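Local coordinates for aclacinomycin-N/aclacinomycin-A oxidase (Streptomyces galilaeus, PDB 2IPI), which catalyses the last two steps of aclacinomycin biosynthesis, oxidising the terminal sugar residue with bicovalently bound FAD and molecular oxygen, at residues 102-107 with 219-224; 182-187 with 192-197; 208-213 with 496-501. All coordinates share one frame; numbering follows the deposited sequence.

Contact 1. Residues 102-107 with 219-224; sequences AVIDMS and FGIVTR. With FAD (flavin-adenine dinucleotide), chain F.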
# COMPACT_ATOMS: atom_id res chain seq x y z
N ALA A 102 12.39 -1.54 21.67
CA ALA A 102 12.58 -2.87 21.13
C ALA A 102 12.19 -2.99 19.67
O ALA A 102 11.03 -2.74 19.30
CB ALA A 102 11.74 -3.81 21.99
N VAL A 103 13.10 -3.40 18.78
CA VAL A 103 12.65 -3.59 17.40
C VAL A 103 12.88 -5.02 16.94
O VAL A 103 13.99 -5.56 16.97
CB VAL A 103 13.35 -2.61 16.43
CG1 VAL A 103 14.72 -2.26 16.97
CG2 VAL A 103 13.46 -3.16 15.02
N ILE A 104 11.80 -5.66 16.54
CA ILE A 104 11.95 -7.05 16.07
C ILE A 104 11.94 -7.04 14.55
O ILE A 104 10.94 -6.64 13.94
CB ILE A 104 10.86 -7.97 16.64
CG1 ILE A 104 9.43 -7.64 16.26
CG2 ILE A 104 10.96 -7.99 18.18
CD1 ILE A 104 8.78 -6.73 17.29
N ASP A 105 13.06 -7.44 13.99
CA ASP A 105 13.35 -7.45 12.57
C ASP A 105 13.22 -8.85 11.98
O ASP A 105 13.88 -9.79 12.43
CB ASP A 105 14.76 -6.94 12.31
CG ASP A 105 14.95 -6.59 10.83
OD1 ASP A 105 15.42 -5.47 10.55
OD2 ASP A 105 14.62 -7.41 9.96
N MET A 106 12.33 -8.97 11.01
CA MET A 106 11.90 -10.26 10.47
C MET A 106 12.57 -10.57 9.13
O MET A 106 12.18 -11.54 8.49
CB MET A 106 10.38 -10.27 10.29
CG MET A 106 9.65 -9.46 11.36
SD MET A 106 8.95 -10.57 12.61
CE MET A 106 9.84 -10.05 14.06
N SER A 107 13.51 -9.74 8.75
CA SER A 107 14.09 -9.77 7.41
C SER A 107 14.84 -11.06 7.10
O SER A 107 15.10 -11.35 5.93
CB SER A 107 15.03 -8.58 7.25
OG SER A 107 16.15 -8.73 8.11
N PHE A 219 -2.14 -5.64 15.94
CA PHE A 219 -2.82 -6.86 16.41
C PHE A 219 -1.91 -7.99 16.86
O PHE A 219 -2.40 -9.05 17.29
CB PHE A 219 -3.71 -7.36 15.28
CG PHE A 219 -4.76 -6.37 14.84
CD1 PHE A 219 -5.86 -6.13 15.64
CD2 PHE A 219 -4.66 -5.68 13.64
CE1 PHE A 219 -6.85 -5.24 15.27
CE2 PHE A 219 -5.66 -4.80 13.25
CZ PHE A 219 -6.75 -4.59 14.06
N GLY A 220 -0.60 -7.79 16.83
CA GLY A 220 0.38 -8.81 17.13
C GLY A 220 1.42 -8.90 16.01
O GLY A 220 1.44 -8.02 15.15
N ILE A 221 2.26 -9.93 16.01
CA ILE A 221 3.29 -10.02 14.95
C ILE A 221 3.01 -11.21 14.04
O ILE A 221 2.99 -12.35 14.50
CB ILE A 221 4.71 -10.11 15.54
CG1 ILE A 221 5.04 -8.87 16.39
CG2 ILE A 221 5.76 -10.35 14.47
CD1 ILE A 221 6.37 -8.95 17.09
N VAL A 222 2.77 -10.92 12.76
CA VAL A 222 2.54 -12.00 11.80
C VAL A 222 3.84 -12.73 11.50
O VAL A 222 4.87 -12.15 11.14
CB VAL A 222 1.94 -11.45 10.50
CG1 VAL A 222 1.78 -12.53 9.45
CG2 VAL A 222 0.58 -10.83 10.78
N THR A 223 3.84 -14.05 11.62
CA THR A 223 5.02 -14.87 11.45
C THR A 223 4.95 -15.68 10.15
O THR A 223 5.96 -16.24 9.72
CB THR A 223 5.19 -15.83 12.65
OG1 THR A 223 6.21 -16.81 12.39
CG2 THR A 223 3.91 -16.63 12.84
N ARG A 224 3.78 -15.69 9.55
CA ARG A 224 3.50 -16.41 8.32
C ARG A 224 2.09 -16.16 7.79
O ARG A 224 1.11 -16.16 8.54
CB ARG A 224 3.66 -17.93 8.51
CG ARG A 224 3.42 -18.68 7.21
CD ARG A 224 3.69 -20.17 7.37
NE ARG A 224 5.08 -20.41 7.70
CZ ARG A 224 5.62 -21.23 8.58
NH1 ARG A 224 4.86 -22.01 9.33
NH2 ARG A 224 6.95 -21.27 8.69
PA FAD F . 7.52 -1.87 7.58
O1A FAD F . 7.99 -0.59 7.93
O2A FAD F . 8.41 -2.92 8.08
O5B FAD F . 6.06 -2.10 8.09
C5B FAD F . 5.05 -1.19 7.89
C4B FAD F . 3.99 -1.33 8.98
O4B FAD F . 3.69 -2.69 9.14
C3B FAD F . 4.52 -0.88 10.35
O3B FAD F . 3.48 -0.46 11.16
C2B FAD F . 5.10 -2.15 10.93
O2B FAD F . 5.20 -2.18 12.33
C1B FAD F . 4.11 -3.16 10.37
N9A FAD F . 4.64 -4.54 10.33
C8A FAD F . 5.78 -4.95 9.76
N7A FAD F . 5.91 -6.26 9.89
C5A FAD F . 4.86 -6.69 10.58
C6A FAD F . 4.47 -7.96 11.01
N6A FAD F . 5.18 -8.96 10.68
N1A FAD F . 3.33 -8.10 11.67
C2A FAD F . 2.59 -7.04 11.89
N3A FAD F . 2.92 -5.82 11.49
C4A FAD F . 4.04 -5.64 10.85
N1 FAD F . 1.46 -0.16 -1.19
C2 FAD F . 0.46 -0.64 -2.01
O2 FAD F . -0.58 -0.96 -1.63
N3 FAD F . 0.73 -0.73 -3.35
C4 FAD F . 1.95 -0.37 -3.89
O4 FAD F . 2.15 -0.57 -5.06
C4X FAD F . 2.96 0.09 -3.04
N5 FAD F . 4.17 0.49 -3.52
C5X FAD F . 5.17 0.88 -2.69
C6 FAD F . 6.44 1.19 -3.20
C7 FAD F . 7.41 1.63 -2.36
C7M FAD F . 8.77 1.83 -2.95
C8 FAD F . 7.20 1.68 -0.98
C8M FAD F . 8.37 1.87 -0.04
C9 FAD F . 5.94 1.35 -0.51
C9A FAD F . 4.91 0.98 -1.34
N10 FAD F . 3.66 0.67 -0.84
C10 FAD F . 2.70 0.19 -1.68
C1' FAD F . 3.15 1.28 0.43
C2' FAD F . 3.43 0.48 1.71
O2' FAD F . 4.41 0.94 2.57
C3' FAD F . 3.65 -1.00 1.48
O3' FAD F . 2.59 -1.58 0.78
C4' FAD F . 3.97 -1.55 2.90
O4' FAD F . 3.51 -0.80 3.94
C5' FAD F . 5.40 -1.87 3.26
O5' FAD F . 5.45 -2.58 4.45
P FAD F . 6.87 -2.96 4.98
O1P FAD F . 6.87 -4.25 5.57
O2P FAD F . 7.77 -2.84 3.91
O3P FAD F . 7.33 -1.84 6.00

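Contact 2. Residues 182-187 with 192-197; sequences VVVVDA and RKVVAT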
# COMPACT_ATOMS: atom_id res chain seq x y z
N VAL A 182 0.24 -15.59 13.88
CA VAL A 182 0.50 -14.36 14.62
C VAL A 182 1.07 -14.62 16.01
O VAL A 182 0.76 -15.65 16.63
CB VAL A 182 -0.79 -13.54 14.80
CG1 VAL A 182 -0.47 -12.08 15.07
CG2 VAL A 182 -1.68 -13.65 13.57
N VAL A 183 1.89 -13.71 16.50
CA VAL A 183 2.26 -13.75 17.92
C VAL A 183 1.50 -12.60 18.60
O VAL A 183 1.69 -11.43 18.27
CB VAL A 183 3.76 -13.67 18.17
CG1 VAL A 183 4.09 -13.51 19.64
CG2 VAL A 183 4.47 -14.93 17.65
N VAL A 184 0.64 -12.99 19.53
CA VAL A 184 -0.20 -12.12 20.35
C VAL A 184 0.16 -12.22 21.83
O VAL A 184 0.93 -13.10 22.23
CB VAL A 184 -1.66 -12.51 20.13
CG1 VAL A 184 -2.07 -12.24 18.68
CG2 VAL A 184 -1.92 -13.97 20.46
N VAL A 185 -0.34 -11.30 22.65
CA VAL A 185 -0.02 -11.29 24.08
C VAL A 185 -1.34 -11.33 24.88
O VAL A 185 -2.28 -10.61 24.56
CB VAL A 185 0.83 -10.09 24.51
CG1 VAL A 185 0.93 -10.02 26.04
CG2 VAL A 185 2.21 -10.15 23.88
N ASP A 186 -1.33 -12.20 25.87
CA ASP A 186 -2.33 -12.54 26.83
C ASP A 186 -2.76 -11.38 27.72
O ASP A 186 -1.94 -10.50 27.93
CB ASP A 186 -1.78 -13.61 27.80
CG ASP A 186 -2.54 -14.91 27.55
OD1 ASP A 186 -3.64 -14.81 26.97
OD2 ASP A 186 -2.02 -15.97 27.94
N ALA A 187 -3.98 -11.44 28.22
CA ALA A 187 -4.42 -10.56 29.31
C ALA A 187 -3.51 -10.75 30.53
O ALA A 187 -3.25 -9.79 31.25
CB ALA A 187 -5.87 -10.82 29.68
N ARG A 192 2.06 -15.59 22.91
CA ARG A 192 1.58 -16.87 22.42
C ARG A 192 1.49 -16.92 20.89
O ARG A 192 1.17 -15.95 20.22
CB ARG A 192 0.20 -17.22 23.00
CG ARG A 192 -0.53 -16.10 23.71
CD ARG A 192 -1.11 -16.51 25.05
NE ARG A 192 -0.31 -17.46 25.81
CZ ARG A 192 -0.80 -18.53 26.44
NH1 ARG A 192 -2.10 -18.79 26.39
NH2 ARG A 192 0.00 -19.34 27.12
N LYS A 193 1.74 -18.09 20.31
CA LYS A 193 1.54 -18.18 18.86
C LYS A 193 0.18 -18.78 18.53
O LYS A 193 -0.23 -19.81 19.11
CB LYS A 193 2.72 -18.95 18.27
CG LYS A 193 2.69 -18.98 16.74
CD LYS A 193 3.43 -20.24 16.26
CE LYS A 193 3.81 -21.11 17.46
NZ LYS A 193 2.67 -21.93 17.96
N VAL A 194 -0.54 -18.13 17.62
CA VAL A 194 -1.91 -18.46 17.27
C VAL A 194 -2.08 -18.53 15.74
O VAL A 194 -1.39 -17.83 15.00
CB VAL A 194 -2.95 -17.46 17.78
CG1 VAL A 194 -2.72 -17.12 19.24
CG2 VAL A 194 -2.94 -16.19 16.93
N VAL A 195 -3.03 -19.37 15.33
CA VAL A 195 -3.36 -19.47 13.91
C VAL A 195 -4.81 -19.03 13.71
O VAL A 195 -5.73 -19.43 14.41
CB VAL A 195 -3.11 -20.88 13.35
CG1 VAL A 195 -3.83 -21.13 12.04
CG2 VAL A 195 -1.61 -21.07 13.17
N ALA A 196 -4.98 -18.20 12.68
CA ALA A 196 -6.27 -17.63 12.38
C ALA A 196 -6.59 -17.82 10.90
O ALA A 196 -5.80 -17.42 10.05
CB ALA A 196 -6.27 -16.17 12.78
N THR A 197 -7.72 -18.45 10.64
CA THR A 197 -8.04 -18.87 9.27
C THR A 197 -9.36 -18.25 8.84
O THR A 197 -10.08 -17.69 9.67
CB THR A 197 -8.05 -20.42 9.23
OG1 THR A 197 -7.57 -20.92 7.99
CG2 THR A 197 -9.47 -20.92 9.35

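Contact 3. Residues 208-213 with 496-501; sequences WWAHTG and PRLQKV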
# COMPACT_ATOMS: atom_id res chain seq x y z
N TRP A 208 -8.40 -13.20 11.84
CA TRP A 208 -8.03 -13.29 10.43
C TRP A 208 -8.51 -12.05 9.67
O TRP A 208 -7.82 -11.43 8.87
CB TRP A 208 -8.60 -14.53 9.73
CG TRP A 208 -8.69 -14.39 8.24
CD1 TRP A 208 -7.64 -14.59 7.36
CD2 TRP A 208 -9.82 -14.04 7.44
NE1 TRP A 208 -8.07 -14.38 6.07
CE2 TRP A 208 -9.41 -14.03 6.10
CE3 TRP A 208 -11.15 -13.71 7.76
CZ2 TRP A 208 -10.30 -13.72 5.07
CZ3 TRP A 208 -12.03 -13.41 6.75
CH2 TRP A 208 -11.60 -13.41 5.40
N TRP A 209 -9.78 -11.77 9.90
CA TRP A 209 -10.47 -10.60 9.39
C TRP A 209 -9.68 -9.32 9.63
O TRP A 209 -9.49 -8.50 8.74
CB TRP A 209 -11.79 -10.45 10.13
CG TRP A 209 -12.74 -9.51 9.46
CD1 TRP A 209 -12.75 -8.16 9.37
CD2 TRP A 209 -13.88 -9.99 8.73
NE1 TRP A 209 -13.84 -7.73 8.63
CE2 TRP A 209 -14.53 -8.85 8.24
CE3 TRP A 209 -14.40 -11.26 8.46
CZ2 TRP A 209 -15.67 -9.02 7.51
CZ3 TRP A 209 -15.56 -11.36 7.71
CH2 TRP A 209 -16.22 -10.23 7.22
N ALA A 210 -9.20 -9.15 10.87
CA ALA A 210 -8.44 -7.97 11.25
C ALA A 210 -7.21 -7.79 10.36
O ALA A 210 -6.73 -6.68 10.14
CB ALA A 210 -8.04 -8.06 12.71
N HIS A 211 -6.72 -8.93 9.83
CA HIS A 211 -5.48 -8.88 9.07
C HIS A 211 -5.75 -8.62 7.59
O HIS A 211 -4.79 -8.57 6.83
CB HIS A 211 -4.67 -10.15 9.32
CG HIS A 211 -3.91 -10.02 10.63
ND1 HIS A 211 -4.48 -10.34 11.85
CD2 HIS A 211 -2.65 -9.61 10.89
CE1 HIS A 211 -3.59 -10.11 12.81
NE2 HIS A 211 -2.46 -9.67 12.26
N THR A 212 -7.02 -8.46 7.21
CA THR A 212 -7.30 -8.21 5.79
C THR A 212 -7.48 -6.72 5.50
O THR A 212 -8.27 -6.33 4.62
CB THR A 212 -8.52 -9.02 5.31
OG1 THR A 212 -8.74 -8.80 3.91
CG2 THR A 212 -9.81 -8.57 5.97
N GLY A 213 -6.75 -5.86 6.19
CA GLY A 213 -6.64 -4.47 5.84
C GLY A 213 -6.90 -3.61 7.07
O GLY A 213 -7.46 -2.57 6.80
N PRO A 496 -15.47 -0.01 14.39
CA PRO A 496 -15.88 -0.60 15.69
C PRO A 496 -15.50 -2.08 15.75
O PRO A 496 -14.97 -2.59 16.72
CB PRO A 496 -17.39 -0.41 15.69
CG PRO A 496 -17.64 0.74 14.77
CD PRO A 496 -16.63 0.53 13.67
N ARG A 497 -15.80 -2.77 14.64
CA ARG A 497 -15.48 -4.19 14.56
C ARG A 497 -13.98 -4.43 14.74
O ARG A 497 -13.57 -5.40 15.37
CB ARG A 497 -15.95 -4.77 13.22
N LEU A 498 -13.14 -3.51 14.24
CA LEU A 498 -11.70 -3.62 14.52
C LEU A 498 -11.33 -3.29 15.95
O LEU A 498 -10.36 -3.85 16.51
CB LEU A 498 -10.91 -2.69 13.58
CG LEU A 498 -10.80 -3.21 12.14
CD1 LEU A 498 -10.47 -2.07 11.18
CD2 LEU A 498 -9.75 -4.32 12.08
N GLN A 499 -12.08 -2.39 16.58
CA GLN A 499 -11.83 -2.07 17.98
C GLN A 499 -12.03 -3.30 18.87
O GLN A 499 -11.26 -3.47 19.83
CB GLN A 499 -12.74 -0.95 18.49
CG GLN A 499 -12.42 0.43 17.91
CD GLN A 499 -13.10 1.55 18.67
OE1 GLN A 499 -14.29 1.82 18.51
NE2 GLN A 499 -12.34 2.24 19.51
N LYS A 500 -13.06 -4.09 18.55
CA LYS A 500 -13.36 -5.24 19.39
C LYS A 500 -12.31 -6.33 19.24
O LYS A 500 -11.99 -7.07 20.18
CB LYS A 500 -14.75 -5.80 19.05
N VAL A 501 -11.73 -6.42 18.05
CA VAL A 501 -10.59 -7.31 17.83
C VAL A 501 -9.41 -6.86 18.66
O VAL A 501 -8.71 -7.65 19.29
CB VAL A 501 -10.24 -7.38 16.33
CG1 VAL A 501 -8.98 -8.18 16.10
CG2 VAL A 501 -11.42 -7.96 15.56

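Contact 1. Residues 102-107 with 219-224
Ile-221 meets Ile-104 and Met-106 through two separate branches, and these apolar touches make up nearly all of the 132 Å² buried between the segments. The longer branch of Ile-221 is nearly extended (chi2 175°) and ends in CD1, which comes tip to tip against CD1 of Ile-104 at 3.3 Å. The same methyl lies 3.4 Å from CG1 of Ile-104, so both carbon pairs are closer than ordinary van der Waals contact and the packing is tight. The shorter branch, CG2 of Ile-221, receives the sulfur of Met-106: SD to CG2 is 3.7 Å, the two side chains crossing at a slant. Met-106 arrives there by bends at chi2 and chi3 that bring SD and then CE alongside that methyl.

The backbones stay well separated, with 9.2 Å between CA of Ile-104 and CA of Ile-221, a spacing set by side chains rather than by sheet pairing. Strand 102-105 belongs to the mixed four-stranded sheet and strand 221-227 to the antiparallel five-stranded one. The pair therefore joins the two sheets of the PCMH-type FAD-binding domain, with Val-68 of helix 65-78 and Val-84 also against Ile-221.

The polar bonds nearby run to the cofactor and within a turn, not between the two segments. The main chain of Val-222 reads the adenine of FAD with two bonds of similar straightness: Val-222 N donates to N1A at 3.1 Å, and N6A donates to Val-222 O at 3.2 Å, each with an angle of 161° at the hydrogen. On the other segment, OD2 of Asp-105 accepts from Ser-107 N at 2.9 Å, closing an Asx turn, and from Ser-107 OG at 2.7 Å, which approaches from above the carboxylate plane. OD1 of Asp-105 forms a salt bridge with Arg-46.

Contact 2. Residues 182-187 with 192-197
The guanidinium of Arg-192 has the carboxylate of Asp-186 over one of its faces. OD2 of Asp-186 lies 3.1 Å from NE of Arg-192, but well out of the guanidinium plane, and the two flat groups are inclined by 32°. No N-H is aimed at the oxygen, so this salt bridge rests on charge alone. Bends at chi2 and chi3 carry the arginine chain over to the acid, and CD of Arg-192 is likewise 3.1 Å from OD2. The stronger partner of the carboxylate is Arg-190, whose NH2 forms a salt bridge with the same OD2.

Beyond this end, strands 177-185 and 191-197 form an antiparallel beta hairpin, the second strand lying at the margin of the five-stranded sheet. Val-182 with Val-194 and Val-184 with Arg-192 are hydrogen-bonded pairs. In the first, N of Val-182 reaches O of Val-194 at 3.0 Å with a nearly straight 171° at the hydrogen; in the second, Arg-192 N to Val-184 O is 2.8 Å. Between them, Val-183 and Lys-193 form a non-hydrogen-bonded pair, CA to CA 4.6 Å.

All four members of the hydrogen-bonded pairs have side chains on one face. There CG2 of Val-184 presses on CG1 of Val-194 at 3.5 Å, the side chains crossing at about a right angle, and Leu-207 of helix 205-210 packs on Val-194.

With two arginines sharing one carboxylate oxygen, Asp-186 probably stays ionised, and its negative charge would offset the closeness of Arg-190 and Arg-192.

Contact 3. Residues 208-213 with 496-501
This is a small, buried and wholly apolar contact, in which the methyl of Ala-210, on helix 205-210, fits against two side chains of helix 495-505. Of the two segments, only Ala-210, Leu-498 and Val-501 touch closely, and together the segments bury 158 Å². CB of Ala-210 points at the second helix and reaches CG1 of Val-501 at 3.5 Å, the closest approach. CD2 of Leu-498 is the second neighbour, 4.0 Å from CA and 4.2 Å from CB of Ala-210, so that it lies against the backbone as well as the methyl. The two receiving methyls, CD2 of Leu-498 and CG1 of Val-501, are 5.6 Å apart.

Their placement follows from the helix and from one torsion. Residues 498 and 501 are three apart, which brings both to the same flank of helix 495-505; the backbone is helical here, Lys-500 N bonding to Pro-496 O at 3.0 Å. CG1 of Val-501 is set opposite its own main-chain nitrogen (chi1 174°), which directs that methyl at Ala-210.

In the fold, the C-terminal helix 495-505, from the berberine-like region, packs against helix 205-210 of the FAD-binding region, far earlier in the chain. The short side chain lets the backbones approach, with 6.3 Å from CA of Ala-210 to CA of Leu-498. Phe-219 also touches both Leu-498 and Val-501, extending the apolar surface met by the C-terminal helix.

Behind Ala-210 the chain is held by polar bonds pointing elsewhere: ND1 of His-211 bonds to O of Leu-207, NE1 of Trp-208 to O of Leu-177, and OG1 of Thr-212 to OG1 of Thr-411.

How the contacts relate
From the N terminus, the chain first lays down 102-107, which waits for 219-224 to close contact 1 across 111 intervening residues. Contact 2, a hairpin with four residues between its segments, lies wholly within that span. Contact 3 opens at 208-213, also within it, but closes only at 496-501, so contacts 1 and 3 cross while contacts 2 and 3 run in series. Physically, contacts 1 and 2 share the five-stranded sheet: Ile-221 O lies 2.7 Å from Val-183 N, a probable hydrogen bond. Contacts 1 and 3 meet where Val-222 CG2 packs 3.5 Å from His-211 CD2. Together the three contacts tie both sheets of the FAD-binding region to the C-terminal helix.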